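Local atomic coordinates of thermotoga maritima TmcAL (Thermotoga maritima, PDB entry 5Y0T), a protein that belongs to the HIGH nucleotidyl transferase family of the HUP clan and holds adenosine-5'-rp-alpha-thio-triphosphate in a pocket of its fold. Residues I50-R55 with K393-Y398; E69-F74 with D389-A394; K281-C286 with E298-K303. All coordinates share one frame; numbering follows the deposited sequence.

Interaction 1 of 3, residues I50-R55 with K393-Y398; sequences IDKFAR and KATNFY
The Tyr398 ring meets the loop before helix 52-61 obliquely: its CE1 lies 3.7 Å from Asp51 CB, and its OH comes 3.2 Å from Ile50 C. The Phe53 ring has Lys52 CG over the centre of one face, 4.1 Å above the plane, and Asp51 OD2 in plane at its edge; Thr395 CG2 approaches it obliquely, 4.5 Å from Phe53 CE2. Tyr398 projects from helix 381-399 with its ring carbon CG anti to the backbone N (chi1 178°), which carries the phenol across to Ile50 and Asp51, where its hydroxyl is hydrogen-bonded to Ala48 O. One turn earlier on the same helix, Thr395 OG1 accepts a hydrogen bond from Lys52 NZ at 3.0 Å, the two side chains crossing at about a right angle. Beyond CG the lysine chain is extended, which carries NZ to the threonine; it also forms salt bridges with Asp413 and Glu69, while Asp413 is a further partner of the threonine hydroxyl. In this HUP-clan alpha/beta fold, helix 52-61 belongs to the beta-alpha-beta crossover between the parallel strands 32-38 and 66-70, and the contact fastens its first turn to the late helix 381-399. Asp51 is the N-cap of that turn: OD1 takes the Ala54 N-H at 3.0 Å in a nearly straight bond (170°) directed almost along its C-O axis, and OD2 is salt-bridged to Arg412. Arg55 NH1 is hydrogen-bonded to Ile50 O, 3.2 Å away and in the carbonyl plane, and also to Gly39 O. Helix 381-399 also faces the second subunit: Asn396 O is hydrogen-bonded to Arg262 of that chain.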
loop_
_atom_site.group_PDB
_atom_site.type_symbol
_atom_site.label_atom_id
_atom_site.label_comp_id
_atom_site.label_asym_id
_atom_site.label_seq_id
_atom_site.Cartn_x
_atom_site.Cartn_y
_atom_site.Cartn_z
ATOM N N ILE A 50 3.939 -19.161 -11.003
ATOM C CA ILE A 50 2.720 -19.025 -11.823
ATOM C C ILE A 50 1.534 -19.235 -10.893
ATOM O O ILE A 50 1.723 -19.740 -9.789
ATOM C CB ILE A 50 2.644 -20.025 -12.983
ATOM C CG1 ILE A 50 2.834 -21.466 -12.473
ATOM C CG2 ILE A 50 3.679 -19.708 -14.071
ATOM C CD1 ILE A 50 2.760 -22.505 -13.618
ATOM N N ASP A 51 0.319 -18.867 -11.305
ATOM C CA ASP A 51 -0.733 -18.753 -10.291
ATOM C C ASP A 51 -1.381 -20.092 -9.959
ATOM O O ASP A 51 -1.041 -21.126 -10.531
ATOM C CB ASP A 51 -1.786 -17.689 -10.690
ATOM C CG ASP A 51 -2.711 -18.111 -11.822
ATOM O OD1 ASP A 51 -2.744 -19.292 -12.239
ATOM O OD2 ASP A 51 -3.447 -17.214 -12.296
ATOM N N LYS A 52 -2.306 -20.067 -9.006
ATOM C CA LYS A 52 -2.837 -21.307 -8.443
ATOM C C LYS A 52 -3.736 -22.036 -9.435
ATOM O O LYS A 52 -3.877 -23.261 -9.370
ATOM C CB LYS A 52 -3.607 -21.007 -7.144
ATOM C CG LYS A 52 -4.868 -20.164 -7.383
ATOM C CD LYS A 52 -5.395 -19.569 -6.076
ATOM C CE LYS A 52 -6.631 -18.696 -6.349
ATOM N NZ LYS A 52 -7.172 -18.097 -5.078
ATOM N N PHE A 53 -4.330 -21.303 -10.371
ATOM C CA PHE A 53 -5.187 -21.951 -11.371
ATOM C C PHE A 53 -4.342 -22.787 -12.337
ATOM O O PHE A 53 -4.693 -23.918 -12.700
ATOM C CB PHE A 53 -6.012 -20.894 -12.111
ATOM C CG PHE A 53 -6.868 -20.057 -11.185
ATOM C CD1 PHE A 53 -7.932 -20.623 -10.511
ATOM C CD2 PHE A 53 -6.594 -18.719 -10.987
ATOM C CE1 PHE A 53 -8.714 -19.856 -9.652
ATOM C CE2 PHE A 53 -7.370 -17.954 -10.129
ATOM C CZ PHE A 53 -8.425 -18.526 -9.470
ATOM N N ALA A 54 -3.207 -22.238 -12.737
ATOM C CA ALA A 54 -2.262 -22.985 -13.560
ATOM C C ALA A 54 -1.671 -24.170 -12.788
ATOM O O ALA A 54 -1.575 -25.290 -13.307
ATOM C CB ALA A 54 -1.151 -22.058 -14.056
ATOM N N ARG A 55 -1.270 -23.938 -11.547
ATOM C CA ARG A 55 -0.628 -25.015 -10.793
ATOM C C ARG A 55 -1.656 -26.092 -10.391
ATOM O O ARG A 55 -1.322 -27.273 -10.327
ATOM C CB ARG A 55 0.121 -24.441 -9.580
ATOM C CG ARG A 55 1.552 -24.003 -9.943
ATOM C CD ARG A 55 2.115 -22.911 -9.011
ATOM N NE ARG A 55 1.854 -23.201 -7.599
ATOM C CZ ARG A 55 1.027 -22.485 -6.849
ATOM N NH1 ARG A 55 0.416 -21.419 -7.369
ATOM N NH2 ARG A 55 0.821 -22.814 -5.584
ATOM N N LYS A 393 -8.177 -11.155 -1.990
ATOM C CA LYS A 393 -7.275 -10.008 -1.991
ATOM C C LYS A 393 -5.880 -10.419 -2.475
ATOM O O LYS A 393 -5.245 -9.705 -3.261
ATOM C CB LYS A 393 -7.210 -9.387 -0.588
ATOM C CG LYS A 393 -6.066 -8.395 -0.387
ATOM C CD LYS A 393 -6.268 -7.532 0.867
ATOM C CE LYS A 393 -6.212 -8.335 2.157
ATOM N NZ LYS A 393 -6.559 -7.507 3.365
ATOM N N ALA A 394 -5.405 -11.573 -2.015
ATOM C CA ALA A 394 -4.089 -12.054 -2.423
ATOM C C ALA A 394 -4.042 -12.296 -3.929
ATOM O O ALA A 394 -3.063 -11.948 -4.595
ATOM C CB ALA A 394 -3.720 -13.328 -1.668
ATOM N N THR A 395 -5.094 -12.905 -4.461
ATOM C CA THR A 395 -5.199 -13.130 -5.905
ATOM C C THR A 395 -5.213 -11.825 -6.680
ATOM O O THR A 395 -4.526 -11.677 -7.694
ATOM C CB THR A 395 -6.484 -13.949 -6.256
ATOM O OG1 THR A 395 -6.453 -15.189 -5.547
ATOM C CG2 THR A 395 -6.576 -14.252 -7.741
ATOM N N ASN A 396 -6.007 -10.873 -6.213
ATOM C CA ASN A 396 -6.127 -9.607 -6.919
ATOM C C ASN A 396 -4.824 -8.816 -6.914
ATOM O O ASN A 396 -4.463 -8.192 -7.915
ATOM C CB ASN A 396 -7.258 -8.780 -6.312
ATOM C CG ASN A 396 -8.624 -9.370 -6.614
ATOM O OD1 ASN A 396 -8.769 -10.186 -7.531
ATOM N ND2 ASN A 396 -9.641 -8.941 -5.866
ATOM N N PHE A 397 -4.124 -8.849 -5.786
ATOM C CA PHE A 397 -2.845 -8.177 -5.657
ATOM C C PHE A 397 -1.802 -8.856 -6.545
ATOM O O PHE A 397 -1.103 -8.213 -7.321
ATOM C CB PHE A 397 -2.405 -8.187 -4.199
ATOM C CG PHE A 397 -1.054 -7.561 -3.955
ATOM C CD1 PHE A 397 -0.917 -6.182 -3.893
ATOM C CD2 PHE A 397 0.075 -8.359 -3.758
ATOM C CE1 PHE A 397 0.343 -5.598 -3.651
ATOM C CE2 PHE A 397 1.332 -7.791 -3.516
ATOM C CZ PHE A 397 1.465 -6.412 -3.454
ATOM N N TYR A 398 -1.711 -10.172 -6.435
ATOM C CA TYR A 398 -0.777 -10.945 -7.263
ATOM C C TYR A 398 -0.892 -10.649 -8.771
ATOM O O TYR A 398 0.120 -10.469 -9.463
ATOM C CB TYR A 398 -1.014 -12.429 -6.982
ATOM C CG TYR A 398 -0.176 -13.403 -7.777
ATOM C CD1 TYR A 398 -0.572 -13.814 -9.051
ATOM C CD2 TYR A 398 0.969 -13.971 -7.228
ATOM C CE1 TYR A 398 0.175 -14.737 -9.773
ATOM C CE2 TYR A 398 1.720 -14.916 -7.941
ATOM C CZ TYR A 398 1.312 -15.288 -9.212
ATOM O OH TYR A 398 2.044 -16.203 -9.941
#

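Interaction 2 of 3, residues E69-F74 with D389-A394; sequences ELPVVF and DLDVKA
Val72 and Asp391 bring their CA atoms to 5.6 Å where the chain leaves strand 66-70 through Pro71 and starts helix 72-75 against helix 381-399. Asp391 turns its carboxylate back toward this helix start: OD1 accepts the Val72 N-H at 2.8 Å (164°) on its syn side, 23° out of the carboxylate plane. Water 3 gives a hydrogen to the same oxygen and accepts from Val73 N, so one oxygen serves two N-H groups of the first turn, one of them indirectly. Pro71, the N-cap residue, lies alongside the carboxylate, its CB 3.8 Å from Asp391 OD2. The strand-turn-helix unit is part of the alpha/beta core of the HUP-type fold, in which strand 66-70 lies parallel to strand 32-38. Val72 sets its methyls against residues one turn apart on the facing helix: CG1, opposite the backbone N, packs 3.8 Å from Leu390 CG, and CG2, beside that N, reaches 3.7 Å from Ala394 CB. Leu390 also sends CD2 to 4.0 Å from Val73 CB. Glu69 comes at Asp391 from the opposite direction, their carboxylate planes 21° apart, with OE2 4.2 Å from Asp391 OD1. Water 2 donates to Glu69 OE1 and Asp391 OD2, and water 1 links Glu69 OE2 to Asp391 O. The Lys52 ammonium beside Glu69 probably offsets these close like charges, while Tyr336 hydrogen-bonds Asp391 OD2.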
loop_
_atom_site.group_PDB
_atom_site.type_symbol
_atom_site.label_atom_id
_atom_site.label_comp_id
_atom_site.label_asym_id
_atom_site.label_seq_id
_atom_site.Cartn_x
_atom_site.Cartn_y
_atom_site.Cartn_z
ATOM N N GLU A 69 -7.667 -25.240 -2.189
ATOM C CA GLU A 69 -6.751 -24.182 -1.772
ATOM C C GLU A 69 -6.538 -24.196 -0.257
ATOM O O GLU A 69 -7.498 -24.246 0.515
ATOM C CB GLU A 69 -7.251 -22.792 -2.194
ATOM C CG GLU A 69 -6.239 -21.717 -1.814
ATOM C CD GLU A 69 -6.573 -20.327 -2.352
ATOM O OE1 GLU A 69 -7.623 -20.161 -3.020
ATOM O OE2 GLU A 69 -5.780 -19.396 -2.087
ATOM N N LEU A 70 -5.278 -24.172 0.159
ATOM C CA LEU A 70 -4.929 -23.907 1.556
ATOM C C LEU A 70 -5.080 -22.400 1.745
ATOM O O LEU A 70 -4.384 -21.635 1.085
ATOM C CB LEU A 70 -3.498 -24.369 1.854
ATOM C CG LEU A 70 -2.908 -24.052 3.245
ATOM C CD1 LEU A 70 -3.734 -24.734 4.323
ATOM C CD2 LEU A 70 -1.457 -24.484 3.331
ATOM N N PRO A 71 -6.019 -21.958 2.605
ATOM C CA PRO A 71 -6.236 -20.503 2.684
ATOM C C PRO A 71 -4.971 -19.723 3.007
ATOM O O PRO A 71 -4.111 -20.221 3.744
ATOM C CB PRO A 71 -7.276 -20.368 3.813
ATOM C CG PRO A 71 -8.114 -21.639 3.633
ATOM C CD PRO A 71 -7.035 -22.708 3.363
ATOM N N VAL A 72 -4.867 -18.521 2.450
ATOM C CA VAL A 72 -3.679 -17.668 2.599
ATOM C C VAL A 72 -3.218 -17.519 4.047
ATOM O O VAL A 72 -2.023 -17.498 4.327
ATOM C CB VAL A 72 -3.937 -16.252 2.023
ATOM C CG1 VAL A 72 -2.767 -15.308 2.336
ATOM C CG2 VAL A 72 -4.203 -16.333 0.515
ATOM N N VAL A 73 -4.166 -17.409 4.972
ATOM C CA VAL A 73 -3.797 -17.176 6.356
ATOM C C VAL A 73 -2.947 -18.334 6.918
ATOM O O VAL A 73 -2.162 -18.125 7.840
ATOM C CB VAL A 73 -5.065 -16.940 7.236
ATOM C CG1 VAL A 73 -5.972 -18.206 7.269
ATOM C CG2 VAL A 73 -4.668 -16.471 8.627
ATOM N N PHE A 74 -3.163 -19.559 6.421
ATOM C CA PHE A 74 -2.286 -20.707 6.731
ATOM C C PHE A 74 -1.107 -20.885 5.784
ATOM O O PHE A 74 -0.004 -21.218 6.218
ATOM C CB PHE A 74 -3.109 -21.993 6.782
ATOM C CG PHE A 74 -4.302 -21.874 7.686
ATOM C CD1 PHE A 74 -4.128 -21.779 9.057
ATOM C CD2 PHE A 74 -5.589 -21.783 7.157
ATOM C CE1 PHE A 74 -5.228 -21.631 9.903
ATOM C CE2 PHE A 74 -6.693 -21.643 7.994
ATOM C CZ PHE A 74 -6.509 -21.560 9.366
ATOM N N ASP A 389 -11.974 -13.362 2.122
ATOM C CA ASP A 389 -11.623 -12.029 1.637
ATOM C C ASP A 389 -10.103 -11.902 1.452
ATOM O O ASP A 389 -9.625 -11.307 0.475
ATOM C CB ASP A 389 -12.126 -10.954 2.603
ATOM C CG ASP A 389 -11.623 -9.559 2.236
ATOM O OD1 ASP A 389 -12.155 -8.972 1.272
ATOM O OD2 ASP A 389 -10.682 -9.066 2.900
ATOM N N LEU A 390 -9.346 -12.495 2.366
ATOM C CA LEU A 390 -7.886 -12.516 2.236
ATOM C C LEU A 390 -7.452 -13.341 1.029
ATOM O O LEU A 390 -6.568 -12.918 0.265
ATOM C CB LEU A 390 -7.243 -13.048 3.528
ATOM C CG LEU A 390 -5.724 -13.228 3.494
ATOM C CD1 LEU A 390 -5.007 -11.912 3.096
ATOM C CD2 LEU A 390 -5.214 -13.743 4.816
ATOM N N ASP A 391 -8.086 -14.498 0.819
ATOM C CA ASP A 391 -7.769 -15.313 -0.361
ATOM C C ASP A 391 -7.972 -14.529 -1.668
ATOM O O ASP A 391 -7.126 -14.560 -2.571
ATOM C CB ASP A 391 -8.620 -16.595 -0.388
ATOM C CG ASP A 391 -8.220 -17.593 0.692
ATOM O OD1 ASP A 391 -7.170 -17.389 1.348
ATOM O OD2 ASP A 391 -8.972 -18.577 0.900
ATOM N N VAL A 392 -9.084 -13.809 -1.747
ATOM C CA VAL A 392 -9.432 -13.000 -2.932
ATOM C C VAL A 392 -8.477 -11.816 -3.104
ATOM O O VAL A 392 -8.011 -11.527 -4.213
ATOM C CB VAL A 392 -10.881 -12.486 -2.832
ATOM C CG1 VAL A 392 -11.184 -11.447 -3.929
ATOM C CG2 VAL A 392 -11.846 -13.658 -2.921
ATOM N N LYS A 393 -8.177 -11.155 -1.990
ATOM C CA LYS A 393 -7.275 -10.008 -1.991
ATOM C C LYS A 393 -5.880 -10.419 -2.475
ATOM O O LYS A 393 -5.245 -9.705 -3.261
ATOM C CB LYS A 393 -7.210 -9.387 -0.588
ATOM C CG LYS A 393 -6.066 -8.395 -0.387
ATOM C CD LYS A 393 -6.268 -7.532 0.867
ATOM C CE LYS A 393 -6.212 -8.335 2.157
ATOM N NZ LYS A 393 -6.559 -7.507 3.365
ATOM N N ALA A 394 -5.405 -11.573 -2.015
ATOM C CA ALA A 394 -4.089 -12.054 -2.423
ATOM C C ALA A 394 -4.042 -12.296 -3.929
ATOM O O ALA A 394 -3.063 -11.948 -4.595
ATOM C CB ALA A 394 -3.720 -13.328 -1.668
HETATM O O HOH W 1 -5.502 -16.819 -2.891
HETATM O O HOH W 2 -9.833 -19.666 -1.571
HETATM O O HOH W 3 -7.097 -16.738 4.093
#

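Interaction 3 of 3, residues K281-C286 with E298-K303; sequences KRFHVC and ECVKAK
Cys286 and Cys299 point at each other from successive helices and close a disulfide, SG to SG 2.1 Å, with a torsion of -71° about the S-S bond. The two ends reach it differently: SG of Cys286 stands beside its backbone N, whereas SG of Cys299 is anti to its own (chi1 176°). The bridge joins helices 279-289 and 293-300. Val300 lies next to it and divides its two methyl groups between separate partners. CG2 packs against the cystine, 3.7 Å from Cys286 CB; CG1 approaches the Phe283 ring obliquely, 4.1 Å from Phe283 CE1, and also lies 4.2 Å from Arg282 CB. One turn from Cys286, Arg282 bends at chi3 (74°) and presents the side of its guanidinium, NE and NH2 together, to a single oxygen. Arg282 NE donates to Val300 O at 2.8 Å, slightly tilted from the carbonyl plane; Arg282 NH2 also donates to it, at 2.9 Å, from well above the plane. The two-nitrogen grip limits rotation of the guanidinium, and NH2 adds a weak bond to Cys299 O at 3.3 Å. Ala302 CB sits beside NH2 after the chain has left the helix. Since both carbonyls belong to the last turn of helix 293-300, the positive charge probably interacts favourably with that helix end. Together, disulfide, valine and arginine tie a compact helical hairpin whose connecting turn falls between residues 289 and 293. Phe283 meets Phe275 and Phe296 edge-to-face and touches Leu313 of helix 307-318, while Val300 packs on Ile310 of that same helix.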
loop_
_atom_site.group_PDB
_atom_site.type_symbol
_atom_site.label_atom_id
_atom_site.label_comp_id
_atom_site.label_asym_id
_atom_site.label_seq_id
_atom_site.Cartn_x
_atom_site.Cartn_y
_atom_site.Cartn_z
ATOM N N LYS A 281 10.331 -2.051 14.911
ATOM C CA LYS A 281 11.300 -0.970 14.718
ATOM C C LYS A 281 12.210 -1.258 13.533
ATOM O O LYS A 281 12.540 -0.358 12.770
ATOM C CB LYS A 281 12.142 -0.740 15.986
ATOM C CG LYS A 281 13.116 0.433 15.880
ATOM C CD LYS A 281 13.809 0.717 17.217
ATOM C CE LYS A 281 14.673 1.975 17.151
ATOM N NZ LYS A 281 15.369 2.238 18.458
ATOM N N ARG A 282 12.597 -2.519 13.362
ATOM C CA ARG A 282 13.462 -2.884 12.245
ATOM C C ARG A 282 12.745 -2.679 10.902
ATOM O O ARG A 282 13.338 -2.158 9.952
ATOM C CB ARG A 282 13.952 -4.336 12.394
ATOM C CG ARG A 282 14.843 -4.538 13.638
ATOM C CD ARG A 282 15.370 -5.960 13.744
ATOM N NE ARG A 282 16.424 -6.209 12.769
ATOM C CZ ARG A 282 17.716 -6.015 13.005
ATOM N NH1 ARG A 282 18.117 -5.576 14.196
ATOM N NH2 ARG A 282 18.607 -6.265 12.054
ATOM N N PHE A 283 11.480 -3.079 10.818
ATOM C CA PHE A 283 10.708 -2.829 9.598
ATOM C C PHE A 283 10.607 -1.324 9.347
ATOM O O PHE A 283 10.816 -0.863 8.234
ATOM C CB PHE A 283 9.297 -3.436 9.676
ATOM C CG PHE A 283 9.150 -4.753 8.956
ATOM C CD1 PHE A 283 9.909 -5.850 9.335
ATOM C CD2 PHE A 283 8.240 -4.901 7.907
ATOM C CE1 PHE A 283 9.773 -7.075 8.691
ATOM C CE2 PHE A 283 8.094 -6.126 7.254
ATOM C CZ PHE A 283 8.862 -7.211 7.637
ATOM N N HIS A 284 10.311 -0.567 10.397
ATOM C CA HIS A 284 10.095 0.870 10.266
ATOM C C HIS A 284 11.350 1.600 9.799
ATOM O O HIS A 284 11.299 2.417 8.867
ATOM C CB HIS A 284 9.616 1.450 11.596
ATOM C CG HIS A 284 9.193 2.885 11.511
ATOM N ND1 HIS A 284 10.039 3.930 11.818
ATOM C CD2 HIS A 284 8.016 3.448 11.147
ATOM C CE1 HIS A 284 9.399 5.075 11.654
ATOM N NE2 HIS A 284 8.168 4.809 11.251
ATOM N N VAL A 285 12.472 1.307 10.455
ATOM C CA VAL A 285 13.740 1.959 10.147
ATOM C C VAL A 285 14.290 1.506 8.795
ATOM O O VAL A 285 14.676 2.334 7.978
ATOM C CB VAL A 285 14.791 1.693 11.251
ATOM C CG1 VAL A 285 16.129 2.345 10.900
ATOM C CG2 VAL A 285 14.295 2.214 12.593
ATOM N N CYS A 286 14.310 0.195 8.549
ATOM C CA CYS A 286 14.892 -0.311 7.307
ATOM C C CYS A 286 14.112 0.129 6.076
ATOM O O CYS A 286 14.693 0.330 5.007
ATOM C CB CYS A 286 14.992 -1.840 7.336
ATOM S SG CYS A 286 16.250 -2.425 8.509
ATOM N N GLU A 298 17.976 -7.494 3.739
ATOM C CA GLU A 298 19.292 -7.590 4.366
ATOM C C GLU A 298 19.400 -6.691 5.600
ATOM O O GLU A 298 20.021 -7.060 6.589
ATOM C CB GLU A 298 20.389 -7.235 3.360
ATOM C CG GLU A 298 20.541 -8.238 2.226
ATOM C CD GLU A 298 21.158 -9.559 2.684
ATOM O OE1 GLU A 298 21.793 -9.603 3.767
ATOM O OE2 GLU A 298 21.006 -10.559 1.952
ATOM N N CYS A 299 18.790 -5.512 5.542
ATOM C CA CYS A 299 18.809 -4.600 6.680
ATOM C C CYS A 299 18.055 -5.173 7.885
ATOM O O CYS A 299 18.521 -5.067 9.015
ATOM C CB CYS A 299 18.218 -3.237 6.290
ATOM S SG CYS A 299 18.081 -2.045 7.661
ATOM N N VAL A 300 16.885 -5.763 7.651
ATOM C CA VAL A 300 16.080 -6.310 8.743
ATOM C C VAL A 300 16.730 -7.587 9.289
ATOM O O VAL A 300 16.719 -7.840 10.498
ATOM C CB VAL A 300 14.633 -6.620 8.293
ATOM C CG1 VAL A 300 13.847 -7.276 9.428
ATOM C CG2 VAL A 300 13.917 -5.336 7.805
ATOM N N LYS A 301 17.298 -8.377 8.378
ATOM C CA LYS A 301 17.941 -9.651 8.710
ATOM C C LYS A 301 19.059 -9.524 9.740
ATOM O O LYS A 301 19.903 -8.640 9.670
ATOM C CB LYS A 301 18.509 -10.309 7.441
ATOM C CG LYS A 301 19.376 -11.550 7.690
ATOM C CD LYS A 301 18.587 -12.840 7.444
ATOM C CE LYS A 301 19.416 -14.082 7.754
ATOM N NZ LYS A 301 19.845 -14.130 9.190
ATOM N N ALA A 302 19.057 -10.436 10.698
ATOM C CA ALA A 302 20.167 -10.558 11.625
ATOM C C ALA A 302 20.267 -12.013 12.008
ATOM O O ALA A 302 19.520 -12.847 11.488
ATOM C CB ALA A 302 19.967 -9.683 12.849
ATOM N N LYS A 303 21.182 -12.301 12.925
ATOM C CA LYS A 303 21.414 -13.655 13.396
ATOM C C LYS A 303 20.110 -14.365 13.759
ATOM O O LYS A 303 19.869 -15.492 13.329
ATOM C CB LYS A 303 22.362 -13.627 14.602
ATOM C CG LYS A 303 22.756 -14.996 15.136
ATOM C CD LYS A 303 23.665 -14.870 16.360
ATOM C CE LYS A 303 24.022 -16.239 16.921
ATOM N NZ LYS A 303 22.793 -17.043 17.193
#

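Interactions 1 and 2 lie side by side, their centres 10 Å apart. Both use helix 381-399, sharing Lys393 and Ala394, and their other segments follow one another through helix 52-61 and strand 66-70. The salt bridge between Lys52 and Glu69 joins them directly. Together they hold a late helix of the chain against an early part of the alpha/beta core. Interaction 3 is separate, its centre 28 Å from that of interaction 1 and 26 Å from that of interaction 2. Along the chain it is nested inside the loops both of them close, and it staples a local helix pair within the helical region between strands 187-192 and 337-343.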